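Local coordinates for protein glutathione S-transferase (Agrobacterium tumefaciens, PDB 2YCD) that probably conjugates glutathione to electrophilic compounds, as glutathione transferases do, and may thereby help this soil bacterium to detoxify herbicides, at residues Val38-Ala41 and Leu42-Gly46; Leu154-Leu157 and Asp158-Ser161; Arg167-Glu171 and Gly172-Ala176; Tyr203-Arg206 and Gly207-Arg210; Ala212-Arg215 and Ala216-Gln220. One frame throughout, in Å; residues are numbered along the deposited sequence.

Contact 1: residues Val38-Ala41 and Leu42-Gly46; sequences VRWA and LEEVG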
# COMPACT_ATOMS: atom_id res chain seq x y z
N VAL A 38 -4.19 -13.96 0.58
CA VAL A 38 -3.08 -14.92 0.54
C VAL A 38 -3.59 -16.35 0.25
O VAL A 38 -3.03 -17.03 -0.61
CB VAL A 38 -2.30 -14.88 1.88
CG1 VAL A 38 -1.24 -15.97 1.91
CG2 VAL A 38 -1.67 -13.49 2.08
N ARG A 39 -4.61 -16.79 0.97
CA ARG A 39 -5.22 -18.10 0.72
C ARG A 39 -5.69 -18.20 -0.73
O ARG A 39 -5.50 -19.24 -1.38
CB ARG A 39 -6.42 -18.30 1.65
CG ARG A 39 -6.10 -18.42 3.14
CD ARG A 39 -7.43 -18.56 3.87
NE ARG A 39 -7.36 -18.77 5.32
CZ ARG A 39 -7.27 -19.98 5.88
NH1 ARG A 39 -7.11 -21.07 5.13
NH2 ARG A 39 -7.29 -20.09 7.19
N TRP A 40 -6.35 -17.16 -1.22
CA TRP A 40 -6.86 -17.16 -2.58
C TRP A 40 -5.72 -17.27 -3.60
O TRP A 40 -5.78 -18.09 -4.55
CB TRP A 40 -7.72 -15.90 -2.77
CG TRP A 40 -8.46 -15.78 -4.09
CD1 TRP A 40 -8.51 -16.71 -5.12
CD2 TRP A 40 -9.26 -14.67 -4.52
NE1 TRP A 40 -9.29 -16.22 -6.16
CE2 TRP A 40 -9.74 -14.97 -5.82
CE3 TRP A 40 -9.58 -13.43 -3.94
CZ2 TRP A 40 -10.55 -14.08 -6.54
CZ3 TRP A 40 -10.39 -12.55 -4.65
CH2 TRP A 40 -10.87 -12.88 -5.94
N ALA A 41 -4.64 -16.52 -3.40
CA ALA A 41 -3.49 -16.63 -4.29
C ALA A 41 -2.92 -18.05 -4.31
O ALA A 41 -2.60 -18.60 -5.38
CB ALA A 41 -2.41 -15.61 -3.90
N LEU A 42 -2.73 -18.64 -3.12
CA LEU A 42 -2.24 -20.02 -3.04
C LEU A 42 -3.16 -21.00 -3.77
O LEU A 42 -2.68 -21.89 -4.48
CB LEU A 42 -2.03 -20.44 -1.58
CG LEU A 42 -0.93 -19.66 -0.85
CD1 LEU A 42 -1.06 -19.77 0.66
CD2 LEU A 42 0.46 -20.12 -1.31
N GLU A 43 -4.46 -20.83 -3.61
CA GLU A 43 -5.40 -21.71 -4.32
C GLU A 43 -5.39 -21.52 -5.83
O GLU A 43 -5.51 -22.50 -6.58
CB GLU A 43 -6.80 -21.57 -3.74
CG GLU A 43 -6.95 -22.17 -2.32
CD GLU A 43 -6.84 -23.69 -2.31
OE1 GLU A 43 -6.83 -24.30 -3.39
OE2 GLU A 43 -6.75 -24.25 -1.20
N GLU A 44 -5.20 -20.28 -6.30
CA GLU A 44 -5.14 -20.02 -7.75
C GLU A 44 -3.94 -20.72 -8.38
O GLU A 44 -4.04 -21.21 -9.50
CB GLU A 44 -5.10 -18.51 -8.05
CG GLU A 44 -6.43 -17.79 -7.82
CD GLU A 44 -7.46 -18.00 -8.93
OE1 GLU A 44 -7.09 -18.47 -10.04
OE2 GLU A 44 -8.63 -17.67 -8.69
N VAL A 45 -2.82 -20.77 -7.66
CA VAL A 45 -1.62 -21.39 -8.23
C VAL A 45 -1.50 -22.88 -7.88
O VAL A 45 -0.60 -23.57 -8.38
CB VAL A 45 -0.31 -20.62 -7.87
CG1 VAL A 45 -0.42 -19.14 -8.28
CG2 VAL A 45 0.03 -20.74 -6.38
N GLY A 46 -2.42 -23.40 -7.06
CA GLY A 46 -2.43 -24.82 -6.73
C GLY A 46 -1.32 -25.20 -5.76
O GLY A 46 -0.79 -26.31 -5.82

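Contact 2: residues Leu154-Leu157 and Asp158-Ser161; sequences LKRL and DELS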
# COMPACT_ATOMS: atom_id res chain seq x y z
N LEU A 154 -17.14 7.67 -2.38
CA LEU A 154 -17.95 7.61 -3.59
C LEU A 154 -17.20 8.19 -4.80
O LEU A 154 -17.32 7.67 -5.90
CB LEU A 154 -19.30 8.31 -3.39
CG LEU A 154 -20.17 7.73 -2.26
CD1 LEU A 154 -21.54 8.42 -2.19
CD2 LEU A 154 -20.34 6.24 -2.43
N LYS A 155 -16.41 9.23 -4.58
CA LYS A 155 -15.59 9.79 -5.64
C LYS A 155 -14.57 8.76 -6.18
O LYS A 155 -14.41 8.60 -7.38
CB LYS A 155 -14.91 11.07 -5.15
CG LYS A 155 -14.00 11.73 -6.17
CD LYS A 155 -13.55 13.10 -5.69
CE LYS A 155 -12.66 13.78 -6.73
NZ LYS A 155 -11.35 13.08 -6.90
N ARG A 156 -13.89 8.06 -5.28
CA ARG A 156 -12.94 7.02 -5.70
C ARG A 156 -13.63 5.86 -6.40
O ARG A 156 -13.08 5.31 -7.36
CB ARG A 156 -12.15 6.50 -4.49
CG ARG A 156 -11.15 7.49 -3.95
CD ARG A 156 -9.92 7.65 -4.86
NE ARG A 156 -9.00 8.61 -4.27
CZ ARG A 156 -8.77 9.83 -4.75
NH1 ARG A 156 -9.37 10.26 -5.85
NH2 ARG A 156 -7.91 10.62 -4.11
N LEU A 157 -14.82 5.47 -5.95
CA LEU A 157 -15.57 4.42 -6.61
C LEU A 157 -16.07 4.86 -8.00
O LEU A 157 -16.05 4.08 -8.94
CB LEU A 157 -16.73 3.92 -5.74
CG LEU A 157 -16.32 3.27 -4.40
CD1 LEU A 157 -17.55 2.88 -3.59
CD2 LEU A 157 -15.44 2.04 -4.60
N ASP A 158 -16.49 6.12 -8.10
CA ASP A 158 -16.83 6.71 -9.41
C ASP A 158 -15.64 6.54 -10.35
O ASP A 158 -15.77 6.09 -11.48
CB ASP A 158 -17.13 8.21 -9.33
CG ASP A 158 -18.46 8.54 -8.64
OD1 ASP A 158 -19.33 7.65 -8.51
OD2 ASP A 158 -18.62 9.72 -8.25
N GLU A 159 -14.45 6.93 -9.88
CA GLU A 159 -13.24 6.86 -10.69
C GLU A 159 -12.88 5.42 -11.09
O GLU A 159 -12.54 5.14 -12.25
CB GLU A 159 -12.09 7.55 -9.95
CG GLU A 159 -12.27 9.08 -9.88
CD GLU A 159 -11.59 9.75 -8.70
OE1 GLU A 159 -10.92 9.08 -7.88
OE2 GLU A 159 -11.70 10.98 -8.58
N LEU A 160 -12.94 4.50 -10.13
CA LEU A 160 -12.62 3.12 -10.42
C LEU A 160 -13.61 2.49 -11.41
O LEU A 160 -13.24 1.75 -12.31
CB LEU A 160 -12.61 2.30 -9.11
CG LEU A 160 -12.25 0.82 -9.27
CD1 LEU A 160 -10.83 0.65 -9.78
CD2 LEU A 160 -12.44 0.07 -7.95
N SER A 161 -14.89 2.80 -11.21
CA SER A 161 -15.96 2.28 -12.06
C SER A 161 -15.82 2.78 -13.50
O SER A 161 -15.95 2.01 -14.45
CB SER A 161 -17.30 2.70 -11.47
OG SER A 161 -18.37 2.29 -12.32

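Contact 3: residues Arg167-Glu171 and Gly172-Ala176; sequences REWLE and GSFSA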
# COMPACT_ATOMS: atom_id res chain seq x y z
N ARG A 167 -14.38 -4.07 -18.75
CA ARG A 167 -13.28 -5.03 -18.60
C ARG A 167 -13.70 -6.18 -17.68
O ARG A 167 -14.35 -5.94 -16.66
CB ARG A 167 -12.05 -4.34 -18.00
CG ARG A 167 -11.40 -3.25 -18.87
CD ARG A 167 -10.39 -2.44 -18.06
NE ARG A 167 -9.80 -1.35 -18.84
CZ ARG A 167 -8.55 -1.35 -19.29
NH1 ARG A 167 -7.73 -2.36 -19.03
NH2 ARG A 167 -8.10 -0.31 -19.99
N GLU A 168 -13.30 -7.40 -18.04
CA GLU A 168 -13.53 -8.54 -17.16
C GLU A 168 -12.68 -8.39 -15.89
O GLU A 168 -13.19 -8.55 -14.79
CB GLU A 168 -13.20 -9.86 -17.87
CG GLU A 168 -13.70 -11.09 -17.12
CD GLU A 168 -13.30 -12.40 -17.79
OE1 GLU A 168 -12.60 -12.36 -18.81
OE2 GLU A 168 -13.69 -13.46 -17.26
N TRP A 169 -11.40 -8.06 -16.08
CA TRP A 169 -10.43 -7.93 -14.99
C TRP A 169 -9.66 -6.63 -15.16
O TRP A 169 -9.80 -5.95 -16.18
CB TRP A 169 -9.48 -9.14 -14.96
CG TRP A 169 -10.20 -10.47 -14.94
CD1 TRP A 169 -10.21 -11.41 -15.93
CD2 TRP A 169 -11.01 -11.00 -13.88
NE1 TRP A 169 -10.97 -12.48 -15.55
CE2 TRP A 169 -11.48 -12.25 -14.30
CE3 TRP A 169 -11.39 -10.53 -12.61
CZ2 TRP A 169 -12.30 -13.06 -13.51
CZ3 TRP A 169 -12.22 -11.32 -11.82
CH2 TRP A 169 -12.66 -12.57 -12.28
N LEU A 170 -8.86 -6.26 -14.17
CA LEU A 170 -8.15 -4.98 -14.22
C LEU A 170 -7.11 -4.88 -15.35
O LEU A 170 -6.99 -3.81 -15.96
CB LEU A 170 -7.49 -4.68 -12.87
CG LEU A 170 -8.44 -4.36 -11.70
CD1 LEU A 170 -7.68 -4.49 -10.40
CD2 LEU A 170 -9.11 -2.99 -11.80
N GLU A 171 -6.33 -5.93 -15.58
CA GLU A 171 -5.26 -5.91 -16.61
C GLU A 171 -5.27 -7.16 -17.46
O GLU A 171 -4.45 -8.07 -17.28
CB GLU A 171 -3.88 -5.72 -15.96
CG GLU A 171 -2.68 -5.74 -16.95
CD GLU A 171 -2.82 -4.76 -18.11
OE1 GLU A 171 -3.22 -3.60 -17.89
OE2 GLU A 171 -2.53 -5.17 -19.26
N GLY A 172 -6.22 -7.24 -18.39
CA GLY A 172 -6.31 -8.40 -19.26
C GLY A 172 -6.80 -9.61 -18.50
O GLY A 172 -7.94 -9.64 -18.03
N SER A 173 -5.94 -10.61 -18.35
CA SER A 173 -6.30 -11.85 -17.68
C SER A 173 -6.37 -11.66 -16.17
O SER A 173 -5.74 -10.76 -15.61
CB SER A 173 -5.27 -12.94 -18.00
OG SER A 173 -5.26 -13.24 -19.38
N PHE A 174 -7.14 -12.53 -15.51
CA PHE A 174 -7.21 -12.52 -14.06
C PHE A 174 -5.79 -12.47 -13.48
O PHE A 174 -4.89 -13.17 -13.97
CB PHE A 174 -7.95 -13.77 -13.56
CG PHE A 174 -8.06 -13.84 -12.07
CD1 PHE A 174 -9.07 -13.17 -11.40
CD2 PHE A 174 -7.13 -14.56 -11.33
CE1 PHE A 174 -9.14 -13.22 -10.01
CE2 PHE A 174 -7.21 -14.63 -9.96
CZ PHE A 174 -8.20 -13.96 -9.30
N SER A 175 -5.59 -11.66 -12.44
CA SER A 175 -4.25 -11.48 -11.87
C SER A 175 -4.25 -11.27 -10.37
O SER A 175 -5.31 -11.11 -9.73
CB SER A 175 -3.54 -10.29 -12.53
OG SER A 175 -4.04 -9.07 -12.00
N ALA A 176 -3.05 -11.23 -9.81
CA ALA A 176 -2.88 -10.84 -8.41
C ALA A 176 -3.51 -9.48 -8.09
O ALA A 176 -3.91 -9.25 -6.95
CB ALA A 176 -1.41 -10.85 -8.04
O HOH W 1 -8.53 -5.46 -18.69
O HOH W 2 -10.11 -11.62 -19.84
O HOH W 3 -10.05 -8.34 -18.70
O HOH W 4 -5.93 -8.36 -14.07

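Contact 4: residues Tyr203-Arg206 and Gly207-Arg210; sequences YVER and GKAR. With PO4 (phosphate ion), chain C.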
# COMPACT_ATOMS: atom_id res chain seq x y z
N TYR A 203 -17.98 -7.17 -10.94
CA TYR A 203 -16.55 -7.49 -10.87
C TYR A 203 -16.24 -8.32 -9.60
O TYR A 203 -15.63 -9.38 -9.68
CB TYR A 203 -15.76 -6.18 -10.92
CG TYR A 203 -14.28 -6.28 -10.63
CD1 TYR A 203 -13.41 -6.91 -11.51
CD2 TYR A 203 -13.74 -5.72 -9.47
CE1 TYR A 203 -12.05 -6.99 -11.24
CE2 TYR A 203 -12.39 -5.79 -9.20
CZ TYR A 203 -11.54 -6.42 -10.07
OH TYR A 203 -10.20 -6.51 -9.78
N VAL A 204 -16.71 -7.85 -8.46
CA VAL A 204 -16.53 -8.59 -7.21
C VAL A 204 -17.16 -9.99 -7.32
O VAL A 204 -16.55 -10.98 -6.94
CB VAL A 204 -17.14 -7.82 -6.04
CG1 VAL A 204 -17.23 -8.71 -4.79
CG2 VAL A 204 -16.31 -6.57 -5.76
N GLU A 205 -18.38 -10.06 -7.86
CA GLU A 205 -19.04 -11.36 -8.02
C GLU A 205 -18.29 -12.28 -8.98
O GLU A 205 -18.23 -13.51 -8.75
CB GLU A 205 -20.52 -11.21 -8.43
CG GLU A 205 -21.40 -10.55 -7.35
CD GLU A 205 -21.38 -11.28 -6.01
OE1 GLU A 205 -21.21 -12.52 -6.00
OE2 GLU A 205 -21.54 -10.62 -4.97
N ARG A 206 -17.69 -11.73 -10.04
CA ARG A 206 -16.89 -12.55 -10.95
C ARG A 206 -15.72 -13.23 -10.22
O ARG A 206 -15.39 -14.39 -10.48
CB ARG A 206 -16.35 -11.70 -12.11
CG ARG A 206 -17.37 -11.45 -13.21
CD ARG A 206 -16.70 -11.01 -14.52
NE ARG A 206 -16.04 -9.73 -14.41
CZ ARG A 206 -16.66 -8.56 -14.42
NH1 ARG A 206 -17.99 -8.51 -14.53
NH2 ARG A 206 -15.97 -7.44 -14.33
N GLY A 207 -15.08 -12.49 -9.32
CA GLY A 207 -14.00 -13.06 -8.53
C GLY A 207 -14.49 -14.12 -7.55
O GLY A 207 -13.88 -15.18 -7.41
N LYS A 208 -15.59 -13.83 -6.87
CA LYS A 208 -16.15 -14.75 -5.87
C LYS A 208 -16.63 -16.06 -6.48
O LYS A 208 -16.70 -17.07 -5.78
CB LYS A 208 -17.30 -14.08 -5.11
CG LYS A 208 -16.84 -12.91 -4.21
CD LYS A 208 -17.99 -12.08 -3.66
CE LYS A 208 -18.99 -12.87 -2.87
NZ LYS A 208 -20.06 -11.95 -2.34
N ALA A 209 -16.93 -16.05 -7.78
CA ALA A 209 -17.38 -17.26 -8.46
C ALA A 209 -16.24 -18.19 -8.86
O ALA A 209 -16.48 -19.33 -9.27
CB ALA A 209 -18.24 -16.89 -9.68
N ARG A 210 -14.99 -17.74 -8.77
CA ARG A 210 -13.88 -18.61 -9.16
C ARG A 210 -13.68 -19.76 -8.16
O ARG A 210 -13.77 -19.57 -6.95
CB ARG A 210 -12.60 -17.78 -9.30
CG ARG A 210 -12.68 -16.73 -10.40
CD ARG A 210 -11.42 -15.88 -10.48
NE ARG A 210 -10.22 -16.64 -10.84
CZ ARG A 210 -9.82 -16.87 -12.10
NH1 ARG A 210 -10.52 -16.40 -13.13
NH2 ARG A 210 -8.73 -17.58 -12.33
P PO4 C . -9.21 -18.37 -16.09
O1 PO4 C . -10.48 -17.56 -16.12
O2 PO4 C . -9.53 -19.79 -15.66
O3 PO4 C . -8.55 -18.41 -17.46
O4 PO4 C . -8.22 -17.77 -15.11

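Contact 5: residues Ala212-Arg215 and Ala216-Gln220; sequences AFKR and AFDAQ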
# COMPACT_ATOMS: atom_id res chain seq x y z
N ALA A 212 -11.06 -21.23 -7.02
CA ALA A 212 -10.01 -20.97 -6.01
C ALA A 212 -10.51 -20.04 -4.91
O ALA A 212 -10.09 -20.17 -3.76
CB ALA A 212 -8.76 -20.37 -6.67
N PHE A 213 -11.38 -19.08 -5.25
CA PHE A 213 -11.94 -18.22 -4.23
C PHE A 213 -12.76 -19.06 -3.24
O PHE A 213 -12.63 -18.90 -2.02
CB PHE A 213 -12.85 -17.14 -4.82
CG PHE A 213 -13.45 -16.22 -3.77
CD1 PHE A 213 -14.60 -16.58 -3.07
CD2 PHE A 213 -12.84 -15.01 -3.47
CE1 PHE A 213 -15.11 -15.73 -2.07
CE2 PHE A 213 -13.35 -14.17 -2.50
CZ PHE A 213 -14.49 -14.52 -1.81
N LYS A 214 -13.57 -19.98 -3.75
CA LYS A 214 -14.40 -20.82 -2.90
C LYS A 214 -13.55 -21.72 -2.02
O LYS A 214 -13.87 -21.93 -0.85
CB LYS A 214 -15.38 -21.65 -3.74
CG LYS A 214 -16.18 -22.63 -2.88
CD LYS A 214 -17.32 -23.27 -3.65
CE LYS A 214 -18.04 -24.29 -2.78
NZ LYS A 214 -18.40 -23.68 -1.46
N ARG A 215 -12.46 -22.27 -2.57
CA ARG A 215 -11.59 -23.11 -1.74
C ARG A 215 -10.97 -22.30 -0.60
O ARG A 215 -10.90 -22.76 0.54
CB ARG A 215 -10.51 -23.82 -2.57
CG ARG A 215 -11.05 -24.88 -3.55
CD ARG A 215 -9.96 -25.70 -4.20
NE ARG A 215 -9.00 -24.92 -4.97
CZ ARG A 215 -9.10 -24.65 -6.27
NH1 ARG A 215 -10.13 -25.09 -6.97
NH2 ARG A 215 -8.15 -23.95 -6.88
N ALA A 216 -10.52 -21.10 -0.90
CA ALA A 216 -9.97 -20.23 0.14
C ALA A 216 -11.03 -19.82 1.16
O ALA A 216 -10.78 -19.85 2.35
CB ALA A 216 -9.32 -19.00 -0.48
N PHE A 217 -12.21 -19.46 0.68
CA PHE A 217 -13.29 -19.02 1.56
C PHE A 217 -13.73 -20.15 2.49
O PHE A 217 -13.93 -19.94 3.69
CB PHE A 217 -14.48 -18.52 0.73
CG PHE A 217 -15.58 -17.92 1.57
CD1 PHE A 217 -16.56 -18.72 2.13
CD2 PHE A 217 -15.61 -16.56 1.79
CE1 PHE A 217 -17.57 -18.15 2.92
CE2 PHE A 217 -16.61 -15.99 2.57
CZ PHE A 217 -17.58 -16.79 3.13
N ASP A 218 -13.87 -21.36 1.95
CA ASP A 218 -14.30 -22.50 2.77
C ASP A 218 -13.26 -22.81 3.84
O ASP A 218 -13.59 -23.23 4.95
CB ASP A 218 -14.55 -23.74 1.91
CG ASP A 218 -15.79 -23.63 1.04
OD1 ASP A 218 -16.54 -22.64 1.17
OD2 ASP A 218 -15.99 -24.55 0.22
N ALA A 219 -11.98 -22.60 3.52
CA ALA A 219 -10.94 -22.87 4.50
C ALA A 219 -10.93 -21.88 5.66
O ALA A 219 -10.79 -22.28 6.82
CB ALA A 219 -9.56 -22.98 3.82
N GLN A 220 -11.09 -20.58 5.38
CA GLN A 220 -11.17 -19.63 6.49
C GLN A 220 -12.45 -19.89 7.31
O GLN A 220 -12.45 -19.75 8.53
CB GLN A 220 -11.04 -18.17 6.02
CG GLN A 220 -12.14 -17.67 5.07
CD GLN A 220 -13.40 -17.22 5.80
OE1 GLN A 220 -13.34 -16.60 6.88
NE2 GLN A 220 -14.57 -17.48 5.20

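Contact 1: residues Val38-Ala41 and Leu42-Gly46
Trp40 and Glu44 lie side by side, one helical turn apart, and meet through a single polar bond. The indole NE1 donates to Glu44 OE2 at 3.0 Å. The N-H...O angle of 145° shows that the bond is bent, and the oxygen sits at the ring edge, somewhat tilted from the indole plane. Two opposite side-chain choices bring the groups together: CG of Trp40 is anti to its backbone N (chi1 -174°), while Glu44 has CG beside its own backbone N and folds again at chi2 (-78°). The first torsion puts Glu44 CG 3.6 Å from Trp40 CD1, and the bend at chi2 then turns the carboxylate to NE1. OE2 receives the indole on its anti lone pair and is also bound by Arg210, so a cation and a neutral donor share one oxygen, which would probably keep the carboxylate ionised.

Elsewhere on the helix, Val38 CG1 touches Leu42 CD1 at 4.0 Å, the two side chains pointing the same way. Glu43 CG lies 3.4 Å from Arg39 O, and a like bend at chi2 carries the carboxylate off to Arg215, which pairs with OE1. The helix ends in a Schellman motif in which Gly46, with positive phi, is the C-prime residue.

Helix 35-45 is the crossover of the beta-alpha-beta unit formed with strands 18-22 and 50-54. Val38 and Leu42 pack on helix 86-96, Trp40 and Ala41 on helix 176-185, and Arg39 and Glu44 on helix 211-225, so this helix of the thioredoxin-like domain faces the helical domain as well as its own.

Contact 2: residues Leu154-Leu157 and Asp158-Ser161
Glu159 holds its carboxylate between two cations one turn back along the helix, Lys155 and Arg156, each of which takes a different oxygen. Lys155 NZ lies 2.7 Å from Glu159 OE2, and Arg156 NH1 lies 2.8 Å from Glu159 OE1. Each oxygen accepts on its syn lone pair, the side of the other oxygen. The guanidinium and carboxylate planes are only 29° apart, and OE1 is at the guanidinium edge, close to its plane, with an N-H...O angle of 153°.

The two basic chains come to the acid by different routes. Lys155 runs extended from a CG anti to its backbone N and turns only at its last torsion, which swings NZ onto OE2; on the way its CG passes 3.4 Å from Glu159 OE2. Arg156 instead folds early, at chi2 (-74°), which brings its CD to 3.5 Å from Glu159 OE1. Glu159 itself stays extended beyond CG, and both basic chains cross it at a slant.

On another side of the helix Asp158 OD1 binds Tyr197, and Ser161 binds Asn199, while Leu157 and Leu160 pack on Leu200 of helix 198-208. In the dimer, Arg156 rests on Gln72 of the second subunit and Glu159 on Phe70 of that same subunit.

A carboxylate with each oxygen matched to its own cation is probably charged and restricted in rotation. The network probably helps to hold the guanidinium of Arg156 in place; the side chain of this buried residue comes within about 5 Å of bound S-(p-nitrobenzyl)glutathione.

Contact 3: residues Arg167-Glu171 and Gly172-Ala176
The indole of Trp169 is sandwiched: Glu168 CG lies over one face and Phe174 over the opposite one, while Gly172 O sits at the edge near the ring plane. Phe174 presents its edge, with CD1 3.5 Å above the indole plane. The planes stand at 82° and the centroid of the Phe174 ring is 4.9 Å from that of the six-membered ring, which makes a T-shaped (edge-to-face) pair. Phe174 also places CB above the five-membered ring, 3.9 Å from its centroid and 10° off the normal, a CH-pi contact. The backbone sets CB there, and with CG anti to the backbone N (chi1 180°) the phenyl edge is carried over the six-membered ring.

No direct hydrogen bond links the two halves of the turn; waters do so instead. One water accepts from Gly172 N (2.9 Å) and donates to Trp169 O (2.9 Å). Another accepts from Glu171 N and from Ser175 OG, and donates to Ser173 O.

The loop joins helix 142-164 to helix 176-185, for which Ser175 is the N-cap. Asp178 holds Leu170 N and Ser175 N, Glu171 pairs with Arg110 of helix 105-135, and Trp169 packs on Tyr203 and Arg206 of helix 198-208.

Contact 4: residues Tyr203-Arg206 and Gly207-Arg210
Lys208 bridges back one turn to two residues at once. Its CD lies 3.6 Å from Val204 CG1, and its NZ lies 3.3 Å from Glu205 OE2, a salt bridge whose hydrogen bond is weak. The lysine bends at chi3 (57°), which turns its amino group toward Glu205; the acid meets it by folding at its own chi2 (-57°). The two chains cross rather than run together. Behind them the helix supplies the usual backbone bonds, Lys208 N to Val204 O (3.0 Å) and Gly207 N to Tyr203 O (3.2 Å), while that of Ala209 N to Glu205 O is weak.

Past the helix, Arg210 sets CG 3.6 Å from Arg206 O and sends its guanidinium to a phosphate ion, probably from the crystallisation liquor. Arg210 NH2 donates to phosphate O4 at 2.8 Å, nearly straight at 166°, with that oxygen at the guanidinium edge in its plane. NH1 of Arg210 reaches phosphate O1 at 3.2 Å.

A second shell surrounds these groups. Glu189 is the stronger partner of Lys208 NZ. Arg210 NE pairs with Glu44, and Phe174 makes a cation-pi contact with the same guanidinium. Separately, Arg206, its guanidinium face over Tyr203 CA, ties the helix to loop 167-176 through NH2 and Glu168 O, and Tyr203 OH ties it to helix 176-185 through Asp178.

Spaced i to i+3, Glu205 and Lys208 form an intrahelical ion pair near a helix C-terminus. Arg210 is at the N-cap position of helix 211-225, so the segment makes the short link between two helices of the all-helical GST domain.

Contact 5: residues Ala212-Arg215 and Ala216-Gln220
Lys214 reaches forward along the helix to Asp218, and its chain can be followed from CB outward. CB leads away from the following turn. CG, anti to the backbone N (chi1 175°), comes to 3.7 Å from Asp218 OD2. The chain then stays extended through CD, and CE lies 3.6 Å from the same oxygen. Only the last torsion bends (chi4 51°), bringing NZ to 3.1 Å from Asp218 OD2, on the syn lone pair, with a weaker bond to Asp218 OD1 at 3.4 Å. The ammonium group thus straddles both carboxylate oxygens in an i to i+4 salt bridge, the two chains crossing at a slant.

On another side of the same turn Phe213 and Phe217 point the same way, and Phe213 CE1 touches Phe217 CD2 at 4.0 Å. Their approach is oblique. Gln220 NE2 lies 3.5 Å above the plane of the Phe217 ring, over its centre, while donating to Phe217 O and to Gly29 O. Arg215 has a partner outside the helix, Glu43, with the face of its guanidinium over Ala212 CA.

Toward helix 35-45 the small Ala212 and Ala219 meet Glu43, Glu44 and Arg39, and Phe213 pairs edge-to-face with Trp40. The result is an amphipathic helix, with the ion pair of Lys214 and Asp218 on one side and alanines and Phe213 on the side that packs against the thioredoxin-like domain of the GST fold.

In the fold
Contact 1 is the buried one of the five; the others are only partly buried. Contacts 1 and 5 lie closest, their centres 9 Å apart, and join helix 35-45 to helix 211-225 through the Glu43-Arg215 salt bridge and small-residue packing. Contact 4 meets contact 1 through Glu44 and Arg210, and contact 3 meets both through Phe174, so charge and aromatic packing converge where the two domains adjoin. Contact 2 stands apart, about 28 Å between centres from contacts 1 and 5, and alone of the five touches the second subunit. Lysine-acid ion pairs mark contacts 2, 4 and 5, whereas the loop of contact 3 relies on stacked rings and waters.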